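Local coordinates for ABC transporter substrate-binding protein (Rhizobium radiobacter, PDB 6TFX), which binds the opine mannopinic acid in a cleft and, as a periplasmic solute-binding protein, probably delivers it to an ABC transporter for import, at residues A[53-58]-A[188-193]; A[244-249]-A[475-480]; A[252-257]-A[452-457]. All coordinates share one frame; numbering follows the deposited sequence.

In the fold
The three contacts tie distant parts of the chain together with growing buried surface, the last a buried strand pair. Contacts 1 and 3 lie on opposite sides of the chain's centre, their own centres 42 Å apart, and contact 2 sits nearer the middle, 22 Å from contact 1 and 25 Å from contact 3. Contacts 2 and 3 share strand 240-255, and contact 3 is nested inside the loop that contact 2 closes. E249 on strand 240-255 binds the opine directly, while L457, on the neighbouring strand 454-467, has its side chain about 8 Å from it. C453 of contact 3 lies with C418 at the metal site. Contact 1 closes earlier in the chain and is remote from the ligand.

Contact 1 of 3, residues A[53-58]-A[188-193]; sequences EADLAE and EYFRGK
R191 presents the edge of its guanidinium group to D55, the guanidinium and carboxylate planes 19° apart although the two side chains cross at about a right angle. NH2 of R191 lies 2.9 Å from D55 OD1 in a salt bridge, reaching that oxygen on the anti side and well out of the carboxylate plane. The other N-H of the same nitrogen goes to the backbone: R191 NH2 to A54 O is 3.1 Å, on a lone pair in the carbonyl plane, so one nitrogen holds both a charged and a neutral oxygen. R191 NE donates a bent bond to Y189 OH at 3.2 Å, nearly in the guanidinium plane, which should limit rotation of the group.

The chi1 of F190, 74°, sets CG between the backbone N and the carbonyl carbon, which brings the ring against R191 with its edge turned to D55, F190 CZ lying 3.5 Å from D55 OD1. CE2 of F190 lies over one face of the guanidinium, offset toward its rim. A water joins D55 OD1 to Y189 OH, and another links A54 O with R191 NH1.

The type I turn from Y189 to G192 docks the loop between strands 180-185 and 198-203 beside the small sheet of strands 40-41 and 53-54. There R41 pairs with E53, A38 N donates to D55 OD2, and R74, just beyond strand 68-73, reaches D55 O and packs on F190.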
loop_
_atom_site.group_PDB
_atom_site.type_symbol
_atom_site.label_atom_id
_atom_site.label_comp_id
_atom_site.label_asym_id
_atom_site.label_seq_id
_atom_site.Cartn_x
_atom_site.Cartn_y
_atom_site.Cartn_z
ATOM N N GLU A 53 -19.431 -1.610 0.191
ATOM C CA GLU A 53 -20.779 -1.120 -0.107
ATOM C C GLU A 53 -20.837 -0.546 -1.538
ATOM O O GLU A 53 -19.800 -0.344 -2.169
ATOM C CB GLU A 53 -21.174 -0.028 0.910
ATOM C CG GLU A 53 -20.184 1.124 1.026
ATOM C CD GLU A 53 -20.523 2.252 1.991
ATOM O OE1 GLU A 53 -20.849 1.980 3.172
ATOM O OE2 GLU A 53 -20.438 3.424 1.563
ATOM N N ALA A 54 -22.043 -0.220 -2.018
ATOM C CA ALA A 54 -22.209 0.339 -3.371
ATOM C C ALA A 54 -21.417 1.660 -3.586
ATOM O O ALA A 54 -21.325 2.490 -2.675
ATOM C CB ALA A 54 -23.680 0.611 -3.627
ATOM N N ASP A 55 -20.906 1.877 -4.812
ATOM C CA ASP A 55 -20.228 3.145 -5.181
ATOM C C ASP A 55 -20.813 3.481 -6.575
ATOM O O ASP A 55 -22.003 3.800 -6.653
ATOM C CB ASP A 55 -18.689 3.017 -5.190
ATOM C CG ASP A 55 -17.912 4.332 -5.082
ATOM O OD1 ASP A 55 -18.527 5.363 -4.710
ATOM O OD2 ASP A 55 -16.670 4.329 -5.359
ATOM N N LEU A 56 -20.056 3.282 -7.678
ATOM C CA LEU A 56 -20.639 3.521 -9.016
ATOM C C LEU A 56 -21.785 2.532 -9.291
ATOM O O LEU A 56 -22.788 2.904 -9.913
ATOM C CB LEU A 56 -19.561 3.384 -10.087
ATOM C CG LEU A 56 -20.035 3.362 -11.536
ATOM C CD1 LEU A 56 -20.686 4.718 -11.960
ATOM C CD2 LEU A 56 -18.868 3.042 -12.435
ATOM N N ALA A 57 -21.616 1.257 -8.853
ATOM C CA ALA A 57 -22.676 0.241 -9.009
ATOM C C ALA A 57 -23.728 0.455 -7.928
ATOM O O ALA A 57 -23.381 0.476 -6.749
ATOM C CB ALA A 57 -22.105 -1.157 -8.871
ATOM N N GLU A 58 -25.000 0.590 -8.306
ATOM C CA GLU A 58 -26.036 0.747 -7.278
ATOM C C GLU A 58 -26.456 -0.635 -6.728
ATOM O O GLU A 58 -26.932 -0.728 -5.598
ATOM C CB GLU A 58 -27.247 1.533 -7.806
ATOM C CG GLU A 58 -27.905 0.925 -9.030
ATOM C CD GLU A 58 -29.070 1.717 -9.594
ATOM O OE1 GLU A 58 -29.343 2.830 -9.088
ATOM O OE2 GLU A 58 -29.707 1.225 -10.553
ATOM N N GLU A 188 -20.382 18.347 -8.919
ATOM C CA GLU A 188 -21.375 17.409 -9.426
ATOM C C GLU A 188 -21.218 16.028 -8.810
ATOM O O GLU A 188 -21.886 15.107 -9.273
ATOM C CB GLU A 188 -21.294 17.294 -10.960
ATOM C CG GLU A 188 -21.655 18.574 -11.699
ATOM C CD GLU A 188 -21.982 18.362 -13.164
ATOM O OE1 GLU A 188 -21.114 17.842 -13.903
ATOM O OE2 GLU A 188 -23.111 18.715 -13.574
ATOM N N TYR A 189 -20.392 15.885 -7.731
ATOM C CA TYR A 189 -20.197 14.571 -7.106
ATOM C C TYR A 189 -21.559 13.948 -6.800
ATOM O O TYR A 189 -22.434 14.624 -6.262
ATOM C CB TYR A 189 -19.313 14.670 -5.857
ATOM C CG TYR A 189 -19.021 13.308 -5.274
ATOM C CD1 TYR A 189 -18.405 12.314 -6.038
ATOM C CD2 TYR A 189 -19.374 13.000 -3.963
ATOM C CE1 TYR A 189 -18.133 11.054 -5.508
ATOM C CE2 TYR A 189 -19.123 11.735 -3.429
ATOM C CZ TYR A 189 -18.495 10.770 -4.203
ATOM O OH TYR A 189 -18.289 9.523 -3.680
ATOM N N PHE A 190 -21.766 12.691 -7.216
ATOM C CA PHE A 190 -23.069 12.048 -7.136
ATOM C C PHE A 190 -23.676 11.931 -5.719
ATOM O O PHE A 190 -24.898 11.834 -5.610
ATOM C CB PHE A 190 -23.060 10.698 -7.834
ATOM C CG PHE A 190 -22.345 9.582 -7.123
ATOM C CD1 PHE A 190 -20.988 9.374 -7.317
ATOM C CD2 PHE A 190 -23.045 8.683 -6.328
ATOM C CE1 PHE A 190 -20.334 8.299 -6.703
ATOM C CE2 PHE A 190 -22.385 7.612 -5.711
ATOM C CZ PHE A 190 -21.042 7.430 -5.902
ATOM N N ARG A 191 -22.849 11.958 -4.647
ATOM C CA ARG A 191 -23.388 11.844 -3.272
ATOM C C ARG A 191 -23.692 13.213 -2.696
ATOM O O ARG A 191 -24.194 13.306 -1.576
ATOM C CB ARG A 191 -22.417 11.105 -2.340
ATOM C CG ARG A 191 -22.057 9.703 -2.793
ATOM C CD ARG A 191 -21.138 9.019 -1.786
ATOM N NE ARG A 191 -20.592 7.765 -2.312
ATOM C CZ ARG A 191 -21.171 6.576 -2.168
ATOM N NH1 ARG A 191 -22.308 6.459 -1.480
ATOM N NH2 ARG A 191 -20.614 5.496 -2.690
ATOM N N GLY A 192 -23.381 14.257 -3.459
ATOM C CA GLY A 192 -23.584 15.639 -3.044
ATOM C C GLY A 192 -22.285 16.411 -3.097
ATOM O O GLY A 192 -21.193 15.834 -2.974
ATOM N N LYS A 193 -22.392 17.719 -3.283
ATOM C CA LYS A 193 -21.217 18.577 -3.368
ATOM C C LYS A 193 -20.430 18.555 -2.026
ATOM O O LYS A 193 -21.026 18.742 -0.956
ATOM C CB LYS A 193 -21.642 20.026 -3.700
ATOM C CG LYS A 193 -20.465 20.965 -3.951
ATOM C CD LYS A 193 -20.907 22.410 -4.155
ATOM C CE LYS A 193 -19.758 23.255 -4.653
ATOM N NZ LYS A 193 -20.190 24.631 -5.006
HETATM O O HOH W 1 -22.756 3.600 -0.661
HETATM O O HOH W 2 -17.192 7.788 -5.294
#

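Contact 2 of 3, residues A[244-249]-A[475-480]. With N72 ((2~{R})-2-[[(3~{R},4~{R},5~{S})-3,4,5,6-tetrakis(oxidanyl)-2-oxidanylidene-hexyl]amino]pentanedioic acid), chain C.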
loop_
_atom_site.group_PDB
_atom_site.type_symbol
_atom_site.label_atom_id
_atom_site.label_comp_id
_atom_site.label_asym_id
_atom_site.label_seq_id
_atom_site.Cartn_x
_atom_site.Cartn_y
_atom_site.Cartn_z
ATOM N N THR A 244 -4.413 6.944 14.527
ATOM C CA THR A 244 -3.539 5.808 14.178
ATOM C C THR A 244 -4.428 4.983 13.273
ATOM O O THR A 244 -5.533 4.600 13.684
ATOM C CB THR A 244 -2.991 5.084 15.415
ATOM O OG1 THR A 244 -4.085 4.605 16.193
ATOM C CG2 THR A 244 -2.071 5.983 16.246
ATOM N N ILE A 245 -3.995 4.786 12.017
ATOM C CA ILE A 245 -4.828 4.253 10.933
ATOM C C ILE A 245 -4.430 2.863 10.489
ATOM O O ILE A 245 -3.269 2.627 10.126
ATOM C CB ILE A 245 -4.820 5.250 9.718
ATOM C CG1 ILE A 245 -4.926 6.734 10.177
ATOM C CG2 ILE A 245 -5.899 4.897 8.667
ATOM C CD1 ILE A 245 -4.759 7.793 9.095
ATOM N N GLU A 246 -5.408 1.953 10.475
ATOM C CA GLU A 246 -5.186 0.621 9.920
ATOM C C GLU A 246 -5.234 0.718 8.376
ATOM O O GLU A 246 -5.807 1.666 7.831
ATOM C CB GLU A 246 -6.299 -0.318 10.388
ATOM C CG GLU A 246 -6.165 -0.686 11.854
ATOM C CD GLU A 246 -7.323 -1.470 12.440
ATOM O OE1 GLU A 246 -7.925 -2.295 11.714
ATOM O OE2 GLU A 246 -7.613 -1.269 13.640
ATOM N N PRO A 247 -4.669 -0.255 7.636
ATOM C CA PRO A 247 -3.966 -1.430 8.156
ATOM C C PRO A 247 -2.516 -1.086 8.525
ATOM O O PRO A 247 -1.919 -0.118 8.022
ATOM C CB PRO A 247 -4.006 -2.407 6.972
ATOM C CG PRO A 247 -4.050 -1.556 5.756
ATOM C CD PRO A 247 -4.743 -0.262 6.160
ATOM N N ALA A 248 -1.948 -1.900 9.390
ATOM C CA ALA A 248 -0.538 -1.759 9.721
ATOM C C ALA A 248 0.282 -2.240 8.524
ATOM O O ALA A 248 -0.031 -3.269 7.904
ATOM C CB ALA A 248 -0.219 -2.588 10.942
ATOM N N GLU A 249 1.319 -1.469 8.166
ATOM C CA GLU A 249 2.166 -1.858 7.037
ATOM C C GLU A 249 3.369 -2.626 7.578
ATOM O O GLU A 249 4.035 -2.138 8.498
ATOM C CB GLU A 249 2.656 -0.592 6.305
ATOM C CG GLU A 249 1.515 0.184 5.675
ATOM C CD GLU A 249 2.041 1.398 4.939
ATOM O OE1 GLU A 249 2.318 2.423 5.600
ATOM O OE2 GLU A 249 2.196 1.318 3.701
ATOM N N GLU A 475 -15.838 7.584 11.745
ATOM C CA GLU A 475 -14.703 7.180 12.565
ATOM C C GLU A 475 -13.580 6.696 11.625
ATOM O O GLU A 475 -13.785 5.780 10.817
ATOM C CB GLU A 475 -15.138 6.061 13.509
ATOM C CG GLU A 475 -13.992 5.475 14.306
ATOM C CD GLU A 475 -14.350 4.170 14.989
ATOM O OE1 GLU A 475 -15.222 3.425 14.481
ATOM O OE2 GLU A 475 -13.732 3.884 16.034
ATOM N N LEU A 476 -12.408 7.312 11.733
ATOM C CA LEU A 476 -11.295 6.900 10.887
ATOM C C LEU A 476 -10.583 5.732 11.574
ATOM O O LEU A 476 -9.699 5.960 12.405
ATOM C CB LEU A 476 -10.342 8.078 10.601
ATOM C CG LEU A 476 -9.075 7.778 9.756
ATOM C CD1 LEU A 476 -9.409 7.054 8.399
ATOM C CD2 LEU A 476 -8.303 9.058 9.503
ATOM N N LYS A 477 -11.028 4.499 11.303
ATOM C CA LYS A 477 -10.368 3.330 11.884
ATOM C C LYS A 477 -9.264 2.877 10.925
ATOM O O LYS A 477 -8.179 2.464 11.352
ATOM C CB LYS A 477 -11.370 2.182 12.065
ATOM C CG LYS A 477 -10.843 1.033 12.929
ATOM C CD LYS A 477 -11.905 -0.043 13.141
ATOM C CE LYS A 477 -11.423 -1.163 14.032
ATOM N NZ LYS A 477 -10.797 -2.266 13.251
ATOM N N GLY A 478 -9.584 2.900 9.635
ATOM C CA GLY A 478 -8.644 2.439 8.626
ATOM C C GLY A 478 -8.970 2.974 7.250
ATOM O O GLY A 478 -10.085 3.446 7.003
ATOM N N SER A 479 -7.991 2.888 6.349
ATOM C CA SER A 479 -8.150 3.283 4.957
ATOM C C SER A 479 -7.121 2.404 4.286
ATOM O O SER A 479 -6.018 2.268 4.814
ATOM C CB SER A 479 -7.767 4.752 4.768
ATOM O OG SER A 479 -8.104 5.257 3.487
ATOM N N MET A 480 -7.449 1.784 3.151
ATOM C CA MET A 480 -6.485 0.872 2.539
ATOM C C MET A 480 -5.062 1.488 2.325
ATOM O O MET A 480 -4.084 0.758 2.573
ATOM C CB MET A 480 -7.031 0.219 1.280
ATOM C CG MET A 480 -7.843 -1.045 1.575
ATOM S SD MET A 480 -7.065 -2.365 2.579
ATOM C CE MET A 480 -5.463 -2.578 1.699
HETATM O OAB N72 C . 8.853 3.163 9.334
HETATM C CAF N72 C . 8.371 2.361 8.238
HETATM C CAG N72 C . 7.866 3.124 6.967
HETATM O OAC N72 C . 7.629 4.476 7.193
HETATM C CAH N72 C . 6.831 2.297 6.202
HETATM O OAM N72 C . 6.209 1.206 6.765
HETATM C CAI N72 C . 5.568 2.658 5.444
HETATM O OAD N72 C . 4.950 3.790 6.015
HETATM C CAJ N72 C . 5.772 2.635 3.949
HETATM O OAE N72 C . 6.696 1.917 3.488
HETATM C CAK N72 C . 4.897 3.529 3.026
HETATM N N N72 C . 4.000 2.731 2.225
HETATM C CA N72 C . 4.103 2.668 0.816
HETATM C C N72 C . 5.344 3.206 0.160
HETATM O O N72 C . 6.467 2.661 -0.185
HETATM C CB N72 C . 3.625 1.299 0.324
HETATM C CG N72 C . 4.109 0.773 -1.028
HETATM C CD N72 C . 3.115 -0.177 -1.700
HETATM O OE1 N72 C . 1.859 -0.074 -1.516
HETATM O OE2 N72 C . 3.563 -1.064 -2.461
HETATM O OXT N72 C . 5.031 4.389 -0.067
HETATM O O HOH W 3 -7.408 2.508 13.975
#
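K477 O is gripped twice, by E246 N at 3.0 Å and by a water at 2.7 Å. The E246 N-H meets K477 O on a lone pair in the carbonyl plane, almost straight (171°); the water bridges on to T244 O. In return S479 N donates to E246 O over 2.9 Å, completing a single beta bridge between E246 and G478.

Alongside, the side chains of E246 and K477 run across each other at a slant. The glutamate is extended, whereas the lysine bends at its last torsion (chi4 -91°) to bring NZ 3.3 Å from E246 OE1 and almost as near OE2, a salt bridge of weak bonds. I245 CD1 rests 3.8 Å from L476 CD2, and CG2 of I245 lies against the CA of G478. P247, after a cis peptide, sets its CD close to S479 O.

Beyond the corner at E246 and P247 the chain continues to E249, whose OE2 takes the ligand's amino N at 2.7 Å and whose OE1 takes its hydroxyl OAD. Main-chain bonds hold the corner, the long ion pair probably contributes less, and the paired acceptors of E249 suit a ligand nitrogen that is probably protonated.

Contact 3 of 3, residues A[252-257]-A[452-457]. With MG (magnesium ion), chain G.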
loop_
_atom_site.group_PDB
_atom_site.type_symbol
_atom_site.label_atom_id
_atom_site.label_comp_id
_atom_site.label_asym_id
_atom_site.label_seq_id
_atom_site.Cartn_x
_atom_site.Cartn_y
_atom_site.Cartn_z
ATOM N N LEU A 252 9.853 -5.380 5.853
ATOM C CA LEU A 252 10.711 -6.564 5.809
ATOM C C LEU A 252 11.986 -6.204 5.092
ATOM O O LEU A 252 11.959 -5.308 4.230
ATOM C CB LEU A 252 10.076 -7.682 4.981
ATOM C CG LEU A 252 8.808 -8.313 5.560
ATOM C CD1 LEU A 252 7.599 -8.018 4.660
ATOM C CD2 LEU A 252 8.992 -9.811 5.697
ATOM N N LEU A 253 13.063 -6.961 5.358
ATOM C CA LEU A 253 14.289 -6.895 4.549
ATOM C C LEU A 253 14.129 -8.054 3.574
ATOM O O LEU A 253 14.204 -9.225 3.992
ATOM C CB LEU A 253 15.536 -7.163 5.425
ATOM C CG LEU A 253 15.861 -6.083 6.422
ATOM C CD1 LEU A 253 16.889 -6.596 7.446
ATOM C CD2 LEU A 253 16.409 -4.853 5.692
ATOM N N HIS A 254 13.869 -7.746 2.276
ATOM C CA HIS A 254 13.750 -8.765 1.232
ATOM C C HIS A 254 15.155 -8.949 0.693
ATOM O O HIS A 254 15.741 -7.985 0.198
ATOM C CB HIS A 254 12.847 -8.280 0.099
ATOM C CG HIS A 254 11.442 -8.085 0.564
ATOM N ND1 HIS A 254 10.524 -9.127 0.539
ATOM C CD2 HIS A 254 10.850 -6.978 1.068
ATOM C CE1 HIS A 254 9.400 -8.630 1.045
ATOM N NE2 HIS A 254 9.532 -7.341 1.371
ATOM N N ILE A 255 15.698 -10.159 0.806
ATOM C CA ILE A 255 17.102 -10.403 0.399
ATOM C C ILE A 255 17.107 -11.085 -0.960
ATOM O O ILE A 255 16.492 -12.146 -1.090
ATOM C CB ILE A 255 17.822 -11.310 1.447
ATOM C CG1 ILE A 255 17.828 -10.662 2.872
ATOM C CG2 ILE A 255 19.253 -11.660 0.977
ATOM C CD1 ILE A 255 18.188 -11.778 3.981
ATOM N N ASN A 256 17.876 -10.555 -1.922
ATOM C CA ASN A 256 17.948 -11.210 -3.227
ATOM C C ASN A 256 18.806 -12.455 -3.034
ATOM O O ASN A 256 20.039 -12.362 -2.956
ATOM C CB ASN A 256 18.519 -10.281 -4.308
ATOM C CG ASN A 256 18.492 -10.916 -5.666
ATOM O OD1 ASN A 256 18.508 -12.140 -5.802
ATOM N ND2 ASN A 256 18.470 -10.102 -6.697
ATOM N N ILE A 257 18.132 -13.626 -2.973
ATOM C CA ILE A 257 18.804 -14.909 -2.700
ATOM C C ILE A 257 19.676 -15.409 -3.854
ATOM O O ILE A 257 20.359 -16.422 -3.686
ATOM C CB ILE A 257 17.776 -15.977 -2.275
ATOM C CG1 ILE A 257 16.846 -16.338 -3.456
ATOM C CG2 ILE A 257 16.987 -15.481 -1.009
ATOM C CD1 ILE A 257 15.919 -17.537 -3.197
ATOM N N VAL A 452 14.910 -17.921 4.704
ATOM C CA VAL A 452 15.376 -16.555 4.965
ATOM C C VAL A 452 15.399 -15.731 3.680
ATOM O O VAL A 452 16.398 -15.094 3.342
ATOM C CB VAL A 452 16.727 -16.487 5.753
ATOM C CG1 VAL A 452 16.943 -15.099 6.380
ATOM C CG2 VAL A 452 16.826 -17.583 6.809
ATOM N N CYS A 453 14.302 -15.800 2.917
ATOM C CA CYS A 453 14.164 -14.962 1.732
ATOM C C CYS A 453 13.879 -13.524 2.171
ATOM O O CYS A 453 14.238 -12.567 1.487
ATOM C CB CYS A 453 13.039 -15.504 0.867
ATOM S SG CYS A 453 13.374 -17.182 0.287
ATOM N N ALA A 454 13.216 -13.380 3.324
ATOM C CA ALA A 454 12.889 -12.072 3.858
ATOM C C ALA A 454 12.916 -12.180 5.361
ATOM O O ALA A 454 12.667 -13.266 5.908
ATOM C CB ALA A 454 11.515 -11.617 3.387
ATOM N N ILE A 455 13.283 -11.081 6.009
ATOM C CA ILE A 455 13.367 -11.001 7.470
ATOM C C ILE A 455 12.347 -9.971 7.903
ATOM O O ILE A 455 12.448 -8.798 7.544
ATOM C CB ILE A 455 14.790 -10.599 7.934
ATOM C CG1 ILE A 455 15.864 -11.566 7.387
ATOM C CG2 ILE A 455 14.803 -10.521 9.477
ATOM C CD1 ILE A 455 17.262 -10.934 7.416
ATOM N N PRO A 456 11.347 -10.384 8.685
ATOM C CA PRO A 456 10.326 -9.417 9.101
ATOM C C PRO A 456 10.843 -8.502 10.180
ATOM O O PRO A 456 11.652 -8.901 11.040
ATOM C CB PRO A 456 9.203 -10.286 9.667
ATOM C CG PRO A 456 9.859 -11.553 10.063
ATOM C CD PRO A 456 11.063 -11.751 9.172
ATOM N N LEU A 457 10.372 -7.267 10.132
ATOM C CA LEU A 457 10.749 -6.312 11.155
ATOM C C LEU A 457 9.471 -6.000 11.902
ATOM O O LEU A 457 8.837 -6.918 12.415
ATOM C CB LEU A 457 11.417 -5.077 10.520
ATOM C CG LEU A 457 12.588 -5.412 9.576
ATOM C CD1 LEU A 457 13.098 -4.208 8.935
ATOM C CD2 LEU A 457 13.680 -6.132 10.310
HETATM MG MG MG G . 11.958 -17.596 -0.761
#
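Strands 252-255 and 454-457 run antiparallel, their directions 172° apart and their axes 4.5 Å from each other at the closest point, with L253 and I455 as the hydrogen-bonded pair flanked by the non-hydrogen-bonded pairs L252-P456 and H254-A454. L253 N to I455 O and I455 N to L253 O are both 2.9 Å, and a further single bond, I255 N to C453 O, lies beyond the last bridged pair. Two CA-H...O contacts, from L252 CA to I455 O and from A454 CA to L253 O, accompany them.

On the face of L252, H254, A454 and P456, L252 CD2 reaches across to A454 CB at 3.9 Å and also lies against the proline ring. H254 brings ND1 obliquely to the same A454 methyl. On the face of L253 and I455, I255 and L457 reach in beside them: I255 CD1 meets I455 CD1 at 3.7 Å, the two side chains meeting at a slant, and L253 CG touches L457 CD1 at 4.2 Å where those leucines cross at about a right angle. Helix 265-272 packs on I255 and I455 through R268 and L271, while strand 381-386 borders L253 and L457.

V452 closes the preceding helix in a Schellman motif, and C453 follows with its CB directed away from strand 252-255. With chi1 -62°, its SG stands anti to the carbonyl carbon and, with that of C418, binds the modelled magnesium ion; the 1.8 Å from C453 SG to the metal is too short for magnesium, leaving the site doubtful. Three backbone bonds thus hold the pair, others run from L252 and H254 to strand 381-386, and at its end lies a cysteine pair with an ion of uncertain nature.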